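Local structure of alpha,alpha-trehalose-phosphate synthase (UDP-forming) (Burkholderia vietnamiensis, 5TVG) at residues R26-G31 with E351-M356; Y100-A105 with P170-V175; V271-Y276 with P308-D313. The protein belongs to glycosyltransferase family 20 and has the two-domain GT-B architecture, with uridine-5'-diphosphate bound in the cleft between its domains. One frame throughout, in Å; residues are numbered along the deposited sequence.

Contact 1 (R26-G31 with E351-M356). With UDP (uridine-5'-diphosphate), chain I.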
loop_
_atom_site.group_PDB
_atom_site.type_symbol
_atom_site.label_atom_id
_atom_site.label_comp_id
_atom_site.label_asym_id
_atom_site.label_seq_id
_atom_site.Cartn_x
_atom_site.Cartn_y
_atom_site.Cartn_z
ATOM N N ARG A 26 13.932 36.509 16.807
ATOM C CA ARG A 26 13.468 36.767 18.165
ATOM C C ARG A 26 13.894 35.637 19.104
ATOM O O ARG A 26 13.921 34.468 18.699
ATOM C CB ARG A 26 11.941 36.907 18.176
ATOM N N PRO A 27 14.264 35.945 20.351
ATOM C CA PRO A 27 14.586 34.859 21.300
ATOM C C PRO A 27 13.416 33.937 21.612
ATOM O O PRO A 27 13.651 32.787 21.999
ATOM C CB PRO A 27 15.064 35.602 22.565
ATOM C CG PRO A 27 14.943 37.069 22.277
ATOM C CD PRO A 27 14.808 37.244 20.789
ATOM N N SER A 28 12.171 34.396 21.477
ATOM C CA SER A 28 11.040 33.562 21.876
ATOM C C SER A 28 10.824 32.415 20.893
ATOM O O SER A 28 10.426 31.310 21.295
ATOM C CB SER A 28 9.778 34.412 22.033
ATOM O OG SER A 28 9.408 35.030 20.817
ATOM N N ALA A 29 11.078 32.650 19.604
ATOM C CA ALA A 29 11.340 31.531 18.714
ATOM C C ALA A 29 12.583 30.801 19.214
ATOM O O ALA A 29 13.375 31.333 19.991
ATOM C CB ALA A 29 11.527 32.022 17.277
ATOM N N GLY A 30 12.770 29.568 18.794
ATOM C CA GLY A 30 13.971 28.959 19.341
ATOM C C GLY A 30 15.084 28.862 18.331
ATOM O O GLY A 30 15.528 29.874 17.759
ATOM N N GLY A 31 15.500 27.629 18.075
ATOM C CA GLY A 31 16.384 27.324 16.980
ATOM C C GLY A 31 17.825 27.709 17.258
ATOM O O GLY A 31 18.215 28.077 18.359
ATOM N N GLU A 351 2.948 29.086 18.037
ATOM C CA GLU A 351 3.988 29.932 18.596
ATOM C C GLU A 351 4.636 29.225 19.787
ATOM O O GLU A 351 3.942 28.677 20.650
ATOM C CB GLU A 351 3.344 31.251 19.021
ATOM C CG GLU A 351 4.278 32.410 19.298
ATOM C CD GLU A 351 3.568 33.530 20.045
ATOM O OE1 GLU A 351 2.309 33.578 19.978
ATOM O OE2 GLU A 351 4.270 34.338 20.709
ATOM N N ARG A 352 5.972 29.241 19.825
ATOM C CA ARG A 352 6.721 28.463 20.817
ATOM C C ARG A 352 6.321 28.822 22.248
ATOM O O ARG A 352 6.240 27.946 23.117
ATOM C CB ARG A 352 8.220 28.665 20.602
ATOM C CG ARG A 352 9.079 27.614 21.228
ATOM C CD ARG A 352 10.495 27.573 20.656
ATOM N NE ARG A 352 11.399 27.004 21.655
ATOM C CZ ARG A 352 11.976 27.733 22.601
ATOM N NH1 ARG A 352 11.733 29.035 22.629
ATOM N NH2 ARG A 352 12.793 27.176 23.503
ATOM N N ASN A 353 6.031 30.091 22.516
ATOM C CA ASN A 353 5.592 30.446 23.863
ATOM C C ASN A 353 4.233 29.832 24.207
ATOM O O ASN A 353 3.987 29.506 25.381
ATOM C CB ASN A 353 5.539 31.954 24.014
ATOM C CG ASN A 353 6.919 32.570 23.999
ATOM O OD1 ASN A 353 7.074 33.728 23.640
ATOM N ND2 ASN A 353 7.937 31.773 24.329
ATOM N N LEU A 354 3.328 29.691 23.223
ATOM C CA LEU A 354 2.084 28.961 23.488
ATOM C C LEU A 354 2.382 27.522 23.890
ATOM O O LEU A 354 1.767 26.985 24.820
ATOM C CB LEU A 354 1.159 28.995 22.262
ATOM C CG LEU A 354 0.404 30.303 22.001
ATOM C CD1 LEU A 354 -0.345 30.278 20.675
ATOM C CD2 LEU A 354 -0.581 30.545 23.139
ATOM N N LEU A 355 3.343 26.891 23.215
ATOM C CA LEU A 355 3.694 25.520 23.557
ATOM C C LEU A 355 4.074 25.394 25.034
ATOM O O LEU A 355 3.714 24.406 25.696
ATOM C CB LEU A 355 4.829 25.032 22.647
ATOM C CG LEU A 355 4.535 24.889 21.153
ATOM C CD1 LEU A 355 5.707 24.271 20.458
ATOM C CD2 LEU A 355 3.289 24.023 20.926
ATOM N N MET A 356 4.802 26.379 25.568
ATOM C CA MET A 356 5.194 26.342 26.982
ATOM C C MET A 356 3.982 26.395 27.907
ATOM O O MET A 356 3.936 25.693 28.920
ATOM C CB MET A 356 6.174 27.480 27.284
ATOM C CG MET A 356 7.340 27.538 26.273
ATOM S SD MET A 356 8.205 25.951 26.128
ATOM C CE MET A 356 8.987 26.096 24.544
HETATM N N1 UDP I . 8.897 23.694 18.096
HETATM C C2 UDP I . 8.114 24.830 17.994
HETATM N N3 UDP I . 6.890 24.645 17.405
HETATM C C4 UDP I . 6.374 23.465 16.909
HETATM C C5 UDP I . 7.248 22.323 17.044
HETATM C C6 UDP I . 8.463 22.479 17.612
HETATM O O2 UDP I . 8.466 25.919 18.417
HETATM O O4 UDP I . 5.241 23.465 16.384
HETATM C "C1'" UDP I . 10.233 23.850 18.717
HETATM C "C2'" UDP I . 10.403 23.263 20.120
HETATM O "O2'" UDP I . 10.065 24.266 21.059
HETATM C "C3'" UDP I . 11.909 23.019 20.156
HETATM C "C4'" UDP I . 12.209 22.603 18.723
HETATM O "O4'" UDP I . 11.189 23.212 17.904
HETATM O "O3'" UDP I . 12.692 24.129 20.584
HETATM C "C5'" UDP I . 12.115 21.116 18.533
HETATM O "O5'" UDP I . 13.461 20.676 18.693
HETATM P PA UDP I . 13.792 19.255 19.258
HETATM O O1A UDP I . 15.223 19.304 19.666
HETATM O O2A UDP I . 12.780 18.822 20.307
HETATM O O3A UDP I . 13.624 18.280 18.006
HETATM P PB UDP I . 13.888 18.630 16.480
HETATM O O1B UDP I . 15.107 19.559 16.512
HETATM O O2B UDP I . 14.436 17.334 15.901
HETATM O O3B UDP I . 12.669 19.157 15.807
#
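R352 reaches from the first turn of its helix to the loop 26-31 and presents its guanidinium edge to the backbone of S28. NH1 donates to S28 O at 2.9 Å with an N-H...O angle of 141°. The oxygen lies almost exactly in the guanidinium plane, whereas the nitrogen stands well above the plane of the S28 carbonyl, so the bond is well placed for the arginine but off the lone pairs of its acceptor. G30 lies against one guanidinium face through CA, 3.7 Å above the plane and toward its rim; M356 CE lies over the opposite face, also near the rim, and the planar group is sandwiched between loop and helix. The G30 backbone also lies close to the arginine chain, N to R352 CD 3.6 Å. With CG anti to the backbone N (chi1 -161°) and the chain extended to NE, R352 runs past UDP on its way to the loop. NE makes two weak hydrogen bonds to the ribose, 3.1 Å to UDP O2' and 3.3 Å to UDP O3', and NH2 is engaged by a salt bridge to E380. One guanidinium thus joins the loop, the ligand and an acidic pocket residue. Beside it, N353 turns its amide toward S28, OD1 standing 3.2 Å from S28 CB in a van der Waals approach. L355 faces the base instead, its CD1 3.3 Å from UDP N3. E351 is the N-cap of helix 352-361, whose first turn packs through N353 and M356 on helix 239-248 and through M356 on helix 376-384; the loop 26-31 facing it connects strand 12-16 to helix 31-43.

Contact 2 (Y100-A105 with P170-V175); sequences YRSDLA and PDMLRV
M172 bends its thioether around Y100, and these two side chains form the close-packed part of the contact. CG of M172 lies 3.8 Å from CD2 of Y100, and the methyl CE is 3.9 Å from the same ring carbon. The sulfur takes part in an oblique Met-aromatic contact, 5.4 Å from the ring centroid and 44° off the ring normal. CG of M172 is anti to the backbone N (chi1 179°), and bends at both following torsions fold SD and CE back against Y100 CA. S102 continues the buried patch by resting its CB against M172 SD and V175 CG2, which lie side by side, the latter 3.8 Å away. Packing thins out at A105, whose CB is 4.3 Å from V175 CG1.

The side of segment 100-105 turned from the helix is more polar and partly exposed. There R101 grips D103 side-on: NE to OD1 is 3.0 Å and NH1 to OD2 is 3.1 Å, each oxygen lying in the guanidinium plane and accepting through its syn lone pair, while L104 CD1 lies over one face of the group. R101 and D103 also pack on D103 and R101 of the second subunit. The Y100 hydroxyl is hydrogen-bonded to S169 N of its own chain, and D171 OD2 to the Y100 hydroxyl of the second subunit, placing the contact at a subunit interface. Y100, with positive phi, is the C-prime residue of a Schellman motif that closes helix 79-98, and the turn after this helix end packs on the short helix 170-173.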
loop_
_atom_site.group_PDB
_atom_site.type_symbol
_atom_site.label_atom_id
_atom_site.label_comp_id
_atom_site.label_asym_id
_atom_site.label_seq_id
_atom_site.Cartn_x
_atom_site.Cartn_y
_atom_site.Cartn_z
ATOM N N TYR A 100 19.640 5.372 12.835
ATOM C CA TYR A 100 19.586 3.902 12.914
ATOM C C TYR A 100 18.376 3.355 12.172
ATOM O O TYR A 100 17.727 2.411 12.618
ATOM C CB TYR A 100 19.595 3.378 14.361
ATOM C CG TYR A 100 20.906 3.640 15.092
ATOM C CD1 TYR A 100 21.200 4.895 15.611
ATOM C CD2 TYR A 100 21.870 2.649 15.209
ATOM C CE1 TYR A 100 22.399 5.135 16.278
ATOM C CE2 TYR A 100 23.073 2.893 15.858
ATOM C CZ TYR A 100 23.332 4.125 16.388
ATOM O OH TYR A 100 24.536 4.342 17.060
ATOM N N ARG A 101 18.089 3.925 11.007
ATOM C CA ARG A 101 17.020 3.434 10.144
ATOM C C ARG A 101 17.635 3.085 8.792
ATOM O O ARG A 101 17.350 3.723 7.775
ATOM C CB ARG A 101 15.896 4.493 10.007
ATOM C CG ARG A 101 15.152 4.766 11.308
ATOM C CD ARG A 101 14.383 3.511 11.813
ATOM N NE ARG A 101 13.405 3.038 10.823
ATOM C CZ ARG A 101 12.132 3.437 10.802
ATOM N NH1 ARG A 101 11.276 2.961 9.901
ATOM N NH2 ARG A 101 11.719 4.334 11.699
ATOM N N SER A 102 18.488 2.062 8.784
ATOM C CA SER A 102 19.079 1.597 7.536
ATOM C C SER A 102 18.005 1.137 6.566
ATOM O O SER A 102 18.256 1.094 5.357
ATOM C CB SER A 102 20.059 0.442 7.806
ATOM O OG SER A 102 19.379 -0.746 8.266
ATOM N N ASP A 103 16.817 0.778 7.073
ATOM C CA ASP A 103 15.716 0.378 6.207
ATOM C C ASP A 103 15.150 1.522 5.370
ATOM O O ASP A 103 14.547 1.258 4.322
ATOM C CB ASP A 103 14.584 -0.256 7.032
ATOM C CG ASP A 103 14.054 0.671 8.125
ATOM O OD1 ASP A 103 14.836 1.042 9.026
ATOM O OD2 ASP A 103 12.868 1.059 8.077
ATOM N N LEU A 104 15.309 2.777 5.789
ATOM C CA LEU A 104 14.760 3.904 5.036
ATOM C C LEU A 104 15.787 4.613 4.183
ATOM O O LEU A 104 15.417 5.526 3.440
ATOM C CB LEU A 104 14.128 4.922 5.987
ATOM C CG LEU A 104 13.015 4.369 6.869
ATOM C CD1 LEU A 104 12.496 5.456 7.823
ATOM C CD2 LEU A 104 11.892 3.844 5.960
ATOM N N ALA A 105 17.058 4.216 4.257
ATOM C CA ALA A 105 18.140 4.938 3.579
ATOM C C ALA A 105 18.153 4.662 2.082
ATOM O O ALA A 105 17.924 3.535 1.648
ATOM C CB ALA A 105 19.488 4.559 4.187
ATOM N N PRO A 170 29.830 2.396 14.094
ATOM C CA PRO A 170 30.404 2.076 12.772
ATOM C C PRO A 170 29.593 1.103 11.944
ATOM O O PRO A 170 29.501 1.268 10.718
ATOM C CB PRO A 170 31.769 1.491 13.130
ATOM C CG PRO A 170 32.120 2.168 14.414
ATOM C CD PRO A 170 30.826 2.225 15.165
ATOM N N ASP A 171 29.053 0.065 12.590
ATOM C CA ASP A 171 28.225 -0.932 11.928
ATOM C C ASP A 171 27.002 -0.296 11.291
ATOM O O ASP A 171 26.429 -0.863 10.354
ATOM C CB ASP A 171 27.779 -1.984 12.958
ATOM C CG ASP A 171 27.169 -1.324 14.183
ATOM O OD1 ASP A 171 27.864 -0.468 14.838
ATOM O OD2 ASP A 171 25.981 -1.611 14.461
ATOM N N MET A 172 26.545 0.833 11.832
ATOM C CA MET A 172 25.441 1.545 11.207
ATOM C C MET A 172 25.932 2.628 10.241
ATOM O O MET A 172 25.367 2.788 9.155
ATOM C CB MET A 172 24.541 2.161 12.283
ATOM C CG MET A 172 23.354 2.970 11.712
ATOM S SD MET A 172 22.180 2.034 10.666
ATOM C CE MET A 172 21.597 0.786 11.793
ATOM N N LEU A 173 27.002 3.348 10.594
ATOM C CA LEU A 173 27.498 4.403 9.708
ATOM C C LEU A 173 27.832 3.854 8.325
ATOM O O LEU A 173 27.573 4.506 7.313
ATOM C CB LEU A 173 28.726 5.087 10.315
ATOM C CG LEU A 173 29.252 6.290 9.507
ATOM C CD1 LEU A 173 28.247 7.451 9.523
ATOM C CD2 LEU A 173 30.629 6.769 9.978
ATOM N N ARG A 174 28.392 2.649 8.261
ATOM C CA ARG A 174 28.789 2.033 6.997
ATOM C C ARG A 174 27.640 1.893 5.993
ATOM O O ARG A 174 27.901 1.617 4.821
ATOM C CB ARG A 174 29.300 0.612 7.252
ATOM C CG ARG A 174 30.647 0.479 7.858
ATOM C CD ARG A 174 30.790 -0.950 8.377
ATOM N NE ARG A 174 30.857 -1.929 7.306
ATOM C CZ ARG A 174 30.328 -3.142 7.361
ATOM N NH1 ARG A 174 29.679 -3.545 8.441
ATOM N NH2 ARG A 174 30.459 -3.957 6.330
ATOM N N VAL A 175 26.384 2.004 6.434
ATOM C CA VAL A 175 25.270 1.930 5.507
ATOM C C VAL A 175 25.348 3.064 4.496
ATOM O O VAL A 175 24.960 2.902 3.330
ATOM C CB VAL A 175 23.935 1.911 6.293
ATOM C CG1 VAL A 175 22.738 2.060 5.367
ATOM C CG2 VAL A 175 23.787 0.603 7.069
#

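Contact 3 (V271-Y276 with P308-D313). With UDP (uridine-5'-diphosphate), chain I.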
loop_
_atom_site.group_PDB
_atom_site.type_symbol
_atom_site.label_atom_id
_atom_site.label_comp_id
_atom_site.label_asym_id
_atom_site.label_seq_id
_atom_site.Cartn_x
_atom_site.Cartn_y
_atom_site.Cartn_z
ATOM N N VAL A 271 4.620 17.361 21.569
ATOM C CA VAL A 271 4.934 18.271 20.460
ATOM C C VAL A 271 6.120 17.679 19.703
ATOM O O VAL A 271 7.186 17.451 20.301
ATOM C CB VAL A 271 5.269 19.705 20.920
ATOM C CG1 VAL A 271 5.703 20.543 19.694
ATOM C CG2 VAL A 271 4.063 20.375 21.591
ATOM N N ASP A 272 5.934 17.415 18.402
ATOM C CA ASP A 272 6.966 16.781 17.583
ATOM C C ASP A 272 6.788 17.205 16.130
ATOM O O ASP A 272 5.661 17.220 15.638
ATOM C CB ASP A 272 6.884 15.233 17.613
ATOM C CG ASP A 272 6.913 14.643 19.017
ATOM O OD1 ASP A 272 5.956 14.847 19.789
ATOM O OD2 ASP A 272 7.890 13.928 19.340
ATOM N N ARG A 273 7.889 17.455 15.413
ATOM C CA ARG A 273 7.797 17.396 13.946
ATOM C C ARG A 273 7.326 15.994 13.546
ATOM O O ARG A 273 7.556 15.004 14.247
ATOM C CB ARG A 273 9.135 17.690 13.261
ATOM C CG ARG A 273 9.678 19.143 13.333
ATOM C CD ARG A 273 11.098 19.250 12.664
ATOM N NE ARG A 273 12.037 18.317 13.302
ATOM C CZ ARG A 273 12.488 17.184 12.746
ATOM N NH1 ARG A 273 12.123 16.844 11.507
ATOM N NH2 ARG A 273 13.293 16.372 13.449
ATOM N N LEU A 274 6.615 15.912 12.437
ATOM C CA LEU A 274 6.091 14.625 11.989
ATOM C C LEU A 274 7.201 13.845 11.271
ATOM O O LEU A 274 7.187 13.627 10.059
ATOM C CB LEU A 274 4.853 14.842 11.132
ATOM C CG LEU A 274 3.707 13.829 11.393
ATOM C CD1 LEU A 274 2.471 14.217 10.592
ATOM C CD2 LEU A 274 4.139 12.401 11.039
ATOM N N ASP A 275 8.181 13.418 12.061
ATOM C CA ASP A 275 9.361 12.700 11.592
ATOM C C ASP A 275 9.264 11.245 12.029
ATOM O O ASP A 275 8.722 10.947 13.100
ATOM C CB ASP A 275 10.656 13.355 12.171
ATOM C CG ASP A 275 11.910 12.995 11.389
ATOM O OD1 ASP A 275 12.252 11.790 11.345
ATOM O OD2 ASP A 275 12.563 13.923 10.811
ATOM N N TYR A 276 9.793 10.323 11.216
ATOM C CA TYR A 276 9.801 8.939 11.703
ATOM C C TYR A 276 10.766 8.722 12.875
ATOM O O TYR A 276 10.715 7.660 13.536
ATOM C CB TYR A 276 10.115 7.965 10.568
ATOM C CG TYR A 276 11.307 8.367 9.711
ATOM C CD1 TYR A 276 12.619 8.148 10.154
ATOM C CD2 TYR A 276 11.123 8.902 8.440
ATOM C CE1 TYR A 276 13.702 8.472 9.363
ATOM C CE2 TYR A 276 12.206 9.238 7.639
ATOM C CZ TYR A 276 13.493 9.027 8.105
ATOM O OH TYR A 276 14.573 9.345 7.309
ATOM N N PRO A 308 3.373 19.268 13.474
ATOM C CA PRO A 308 3.443 19.967 12.186
ATOM C C PRO A 308 4.207 19.165 11.152
ATOM O O PRO A 308 5.163 18.451 11.490
ATOM C CB PRO A 308 4.174 21.281 12.525
ATOM C CG PRO A 308 4.913 20.987 13.826
ATOM C CD PRO A 308 4.090 19.973 14.554
ATOM N N PRO A 309 3.783 19.223 9.888
ATOM C CA PRO A 309 4.471 18.480 8.831
ATOM C C PRO A 309 5.870 19.016 8.593
ATOM O O PRO A 309 6.179 20.172 8.869
ATOM C CB PRO A 309 3.580 18.696 7.599
ATOM C CG PRO A 309 2.238 19.009 8.171
ATOM C CD PRO A 309 2.518 19.804 9.406
ATOM N N THR A 310 6.714 18.139 8.054
ATOM C CA THR A 310 8.137 18.382 7.907
ATOM C C THR A 310 8.601 17.613 6.685
ATOM O O THR A 310 8.160 16.488 6.470
ATOM C CB THR A 310 8.862 17.880 9.181
ATOM O OG1 THR A 310 10.271 18.054 9.065
ATOM C CG2 THR A 310 8.553 16.391 9.385
ATOM N N ARG A 311 9.469 18.215 5.882
ATOM C CA ARG A 311 10.094 17.525 4.748
ATOM C C ARG A 311 9.078 16.738 3.911
ATOM O O ARG A 311 9.283 15.564 3.580
ATOM C CB ARG A 311 11.218 16.610 5.258
ATOM C CG ARG A 311 12.223 17.375 6.127
ATOM C CD ARG A 311 13.150 16.482 6.971
ATOM N NE ARG A 311 13.885 17.294 7.950
ATOM C CZ ARG A 311 14.902 16.862 8.701
ATOM N NH1 ARG A 311 15.353 15.618 8.587
ATOM N NH2 ARG A 311 15.483 17.678 9.576
ATOM N N SER A 312 7.958 17.395 3.580
ATOM C CA SER A 312 6.853 16.744 2.869
ATOM C C SER A 312 7.235 16.232 1.488
ATOM O O SER A 312 6.533 15.371 0.950
ATOM C CB SER A 312 5.676 17.709 2.677
ATOM O OG SER A 312 5.215 18.178 3.923
ATOM N N ASP A 313 8.295 16.760 0.883
ATOM C CA ASP A 313 8.682 16.348 -0.462
ATOM C C ASP A 313 9.631 15.159 -0.464
ATOM O O ASP A 313 10.124 14.779 -1.532
ATOM C CB ASP A 313 9.273 17.546 -1.208
ATOM C CG ASP A 313 10.484 18.153 -0.489
ATOM O OD1 ASP A 313 10.752 17.827 0.704
ATOM O OD2 ASP A 313 11.116 19.027 -1.103
HETATM N N1 UDP I . 8.897 23.694 18.096
HETATM C C2 UDP I . 8.114 24.830 17.994
HETATM N N3 UDP I . 6.890 24.645 17.405
HETATM C C4 UDP I . 6.374 23.465 16.909
HETATM C C5 UDP I . 7.248 22.323 17.044
HETATM C C6 UDP I . 8.463 22.479 17.612
HETATM O O2 UDP I . 8.466 25.919 18.417
HETATM O O4 UDP I . 5.241 23.465 16.384
HETATM C "C1'" UDP I . 10.233 23.850 18.717
HETATM C "C2'" UDP I . 10.403 23.263 20.120
HETATM O "O2'" UDP I . 10.065 24.266 21.059
HETATM C "C3'" UDP I . 11.909 23.019 20.156
HETATM C "C4'" UDP I . 12.209 22.603 18.723
HETATM O "O4'" UDP I . 11.189 23.212 17.904
HETATM O "O3'" UDP I . 12.692 24.129 20.584
HETATM C "C5'" UDP I . 12.115 21.116 18.533
HETATM O "O5'" UDP I . 13.461 20.676 18.693
HETATM P PA UDP I . 13.792 19.255 19.258
HETATM O O1A UDP I . 15.223 19.304 19.666
HETATM O O2A UDP I . 12.780 18.822 20.307
HETATM O O3A UDP I . 13.624 18.280 18.006
HETATM P PB UDP I . 13.888 18.630 16.480
HETATM O O1B UDP I . 15.107 19.559 16.512
HETATM O O2B UDP I . 14.436 17.334 15.901
HETATM O O3B UDP I . 12.669 19.157 15.807
#
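R273 meets T310 at about a right angle, its NH1 donating to T310 OG1 at 3.3 Å with the hydroxyl oxygen in the guanidinium plane. The other edge of the guanidinium faces the terminal phosphate of UDP: NE to O3B is 2.7 Å, NH2 to O2B 2.9 Å, and both bonds are nearly straight. A bend at chi3 (-57°) turns the group toward the phosphate. P308 and V271 approach the base, with P308 CG 3.6 Å from UDP O4 and V271 CG1 3.5 Å from UDP C5.

In the next shell, D275 OD2 accepts from R273 NH1 at 3.0 Å through its anti lone pair, tilted from the guanidinium plane, and also bonds to Y317. R273 NH1 lies over one face of the R311 guanidinium, toward its rim, with the two planes 24° apart. The ion pair of R311 with D275 is long and purely electrostatic, but the carboxylate joins R273 and R311 in one salt-bridge network, and R273 also has the phosphate. R311 also makes a cation-pi contact with W95.

One backbone hydrogen bond ties the two loops: L274 N donates to P308 O at 3.1 Å, and L274 is the centre of an inverse gamma turn. The loops follow the neighbouring parallel strands 266-271 and 301-306. Loops at the ends of parallel strands that line a nucleotide pocket are a hallmark of Rossmann-like GT-B domains.

Contacts 1 and 3 share UDP: in contact 1 R352 reaches the ribose through weak bonds and L355 packs on the base, while R273 of contact 3 takes the terminal phosphate and its V271 and P308 border the base. Their centres lie about 18 Å apart, and they meet directly where L355 CD2 packs on V271 CG2 at 3.8 Å. Contact 2 has no part in the UDP pocket; its nearest atoms are about 23 Å from contact 1, on the opposite side of the chain's centre. It does touch contact 3, through L104 CD1 against Y276 CD1 at 3.6 Å, so contact 3 bridges the nucleotide pocket and the region at the subunit interface.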